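Long-range contact in protein HIRA (Homo sapiens, PDB 5YJE), which works with ASF1A as a histone chaperone to promote replication-independent chromatin assembly, and is needed for periodic repression of histone genes and formation of senescence-associated heterochromatin foci: residues P44-F50 with R95-A99. Residues are numbered along the deposited sequence; the frame is centred on the assembly and turned at random.
Sequences PSPQRAF and RILTA
Leu97 lays its CD2 branch against the extended Pro44-Pro46 segment, 3.6 Å from Pro44 O and 4.2 Å from Pro46 CG. Leu97 CG, anti to the carbonyl carbon (chi1 -68°), carries the branch there. The Pro44 ring crosses the Thr98 side chain at an angle, CG 4.1 Å from Thr98 CB and CB 3.7 Å from Leu97 O; Ile135 of the next sheet touches both Pro44 and Thr98. Phe50 turns its CE2 edge to Ile96 O (3.5 Å), close to the ring plane, while CZ meets Ile96 CG2 at 4.1 Å. Phe50 CG sits between its own backbone N and carbonyl carbon (chi1 70°), directing the ring to residues 96-98. Pro46 CB approaches the edge of the Arg95 guanidinium, 3.4 Å from NH1; the charge is paired with Glu111 through NH2. No hydrogen bond joins the segments, but Asn66 bridges them, accepting from Ile96 N and donating to Gln47 O. Leu97 and Thr98 both pair with Ala109, a classic beta bulge. The contact sets strand 49-53 and the loop leading into it against strand 96-101, the first strands of two successive four-stranded antiparallel sheets, consistent with neighbouring blades of a beta-propeller-like domain in this C-terminal part of HIRA.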
loop_
_atom_site.group_PDB
_atom_site.type_symbol
_atom_site.label_atom_id
_atom_site.label_comp_id
_atom_site.label_asym_id
_atom_site.label_seq_id
_atom_site.Cartn_x
_atom_site.Cartn_y
_atom_site.Cartn_z
ATOM N N PRO B 44 3.260 27.253 11.985
ATOM C CA PRO B 44 3.350 27.948 13.276
ATOM C C PRO B 44 4.645 28.747 13.390
ATOM O O PRO B 44 5.710 28.324 12.919
ATOM C CB PRO B 44 3.289 26.806 14.305
ATOM C CG PRO B 44 2.742 25.620 13.549
ATOM C CD PRO B 44 3.252 25.791 12.157
ATOM N N SER B 45 4.531 29.937 13.983
ATOM C CA SER B 45 5.697 30.796 14.173
ATOM C C SER B 45 6.621 30.215 15.241
ATOM O O SER B 45 6.146 29.637 16.230
ATOM C CB SER B 45 5.272 32.210 14.572
ATOM O OG SER B 45 4.308 32.720 13.676
ATOM N N PRO B 46 7.937 30.336 15.062
ATOM C CA PRO B 46 8.865 30.058 16.169
ATOM C C PRO B 46 8.557 30.945 17.369
ATOM O O PRO B 46 8.412 32.158 17.241
ATOM C CB PRO B 46 10.243 30.380 15.572
ATOM C CG PRO B 46 10.066 30.260 14.094
ATOM C CD PRO B 46 8.640 30.676 13.812
ATOM N N GLN B 47 8.431 30.319 18.536
ATOM C CA GLN B 47 8.278 31.014 19.803
ATOM C C GLN B 47 9.361 30.560 20.768
ATOM O O GLN B 47 9.822 29.415 20.708
ATOM C CB GLN B 47 6.936 30.739 20.447
ATOM C CG GLN B 47 5.756 30.801 19.539
ATOM C CD GLN B 47 4.499 30.457 20.305
ATOM O OE1 GLN B 47 4.141 31.146 21.264
ATOM N NE2 GLN B 47 3.863 29.360 19.939
ATOM N N ARG B 48 9.762 31.457 21.670
ATOM C CA ARG B 48 10.716 31.065 22.705
ATOM C C ARG B 48 10.105 30.023 23.632
ATOM O O ARG B 48 10.754 29.034 23.988
ATOM C CB ARG B 48 11.186 32.288 23.506
ATOM N N ALA B 49 8.853 30.222 24.023
ATOM C CA ALA B 49 8.167 29.288 24.894
ATOM C C ALA B 49 6.698 29.299 24.526
ATOM O O ALA B 49 6.200 30.266 23.948
ATOM C CB ALA B 49 8.345 29.648 26.371
ATOM N N PHE B 50 6.026 28.191 24.815
ATOM C CA PHE B 50 4.577 28.109 24.743
ATOM C C PHE B 50 4.157 26.895 25.553
ATOM O O PHE B 50 4.939 25.961 25.761
ATOM C CB PHE B 50 4.052 28.041 23.290
ATOM C CG PHE B 50 4.352 26.736 22.549
ATOM C CD1 PHE B 50 3.532 25.620 22.705
ATOM C CD2 PHE B 50 5.417 26.656 21.653
ATOM C CE1 PHE B 50 3.783 24.428 22.021
ATOM C CE2 PHE B 50 5.692 25.462 20.949
ATOM C CZ PHE B 50 4.867 24.342 21.131
ATOM N N ARG B 95 14.089 23.502 17.237
ATOM C CA ARG B 95 12.965 24.217 17.835
ATOM C C ARG B 95 11.646 23.487 17.589
ATOM O O ARG B 95 11.350 23.063 16.470
ATOM C CB ARG B 95 12.891 25.640 17.287
ATOM C CG ARG B 95 14.206 26.369 17.396
ATOM C CD ARG B 95 14.059 27.784 17.939
ATOM N NE ARG B 95 13.516 28.749 16.985
ATOM C CZ ARG B 95 14.144 29.148 15.884
ATOM N NH1 ARG B 95 13.587 30.053 15.090
ATOM N NH2 ARG B 95 15.320 28.627 15.562
ATOM N N ILE B 96 10.865 23.333 18.649
ATOM C CA ILE B 96 9.523 22.774 18.555
ATOM C C ILE B 96 8.545 23.867 18.127
ATOM O O ILE B 96 8.434 24.909 18.783
ATOM C CB ILE B 96 9.101 22.139 19.887
ATOM C CG1 ILE B 96 10.077 21.011 20.240
ATOM C CG2 ILE B 96 7.655 21.621 19.794
ATOM C CD1 ILE B 96 10.090 20.621 21.709
ATOM N N LEU B 97 7.839 23.624 17.017
ATOM C CA LEU B 97 6.867 24.543 16.434
ATOM C C LEU B 97 5.459 24.283 16.946
ATOM O O LEU B 97 4.747 25.226 17.307
ATOM C CB LEU B 97 6.894 24.442 14.910
ATOM C CG LEU B 97 8.159 24.944 14.232
ATOM C CD1 LEU B 97 8.155 24.683 12.695
ATOM C CD2 LEU B 97 8.329 26.440 14.566
ATOM N N THR B 98 5.027 23.022 16.991
ATOM C CA THR B 98 3.718 22.767 17.589
ATOM C C THR B 98 3.747 21.385 18.211
ATOM O O THR B 98 4.736 20.662 18.115
ATOM C CB THR B 98 2.551 22.921 16.573
ATOM O OG1 THR B 98 1.303 22.702 17.238
ATOM C CG2 THR B 98 2.622 21.916 15.405
ATOM N N ALA B 99 2.635 21.005 18.830
ATOM C CA ALA B 99 2.595 19.756 19.569
ATOM C C ALA B 99 1.152 19.290 19.687
ATOM O O ALA B 99 0.216 20.078 19.555
ATOM C CB ALA B 99 3.238 19.918 20.955
#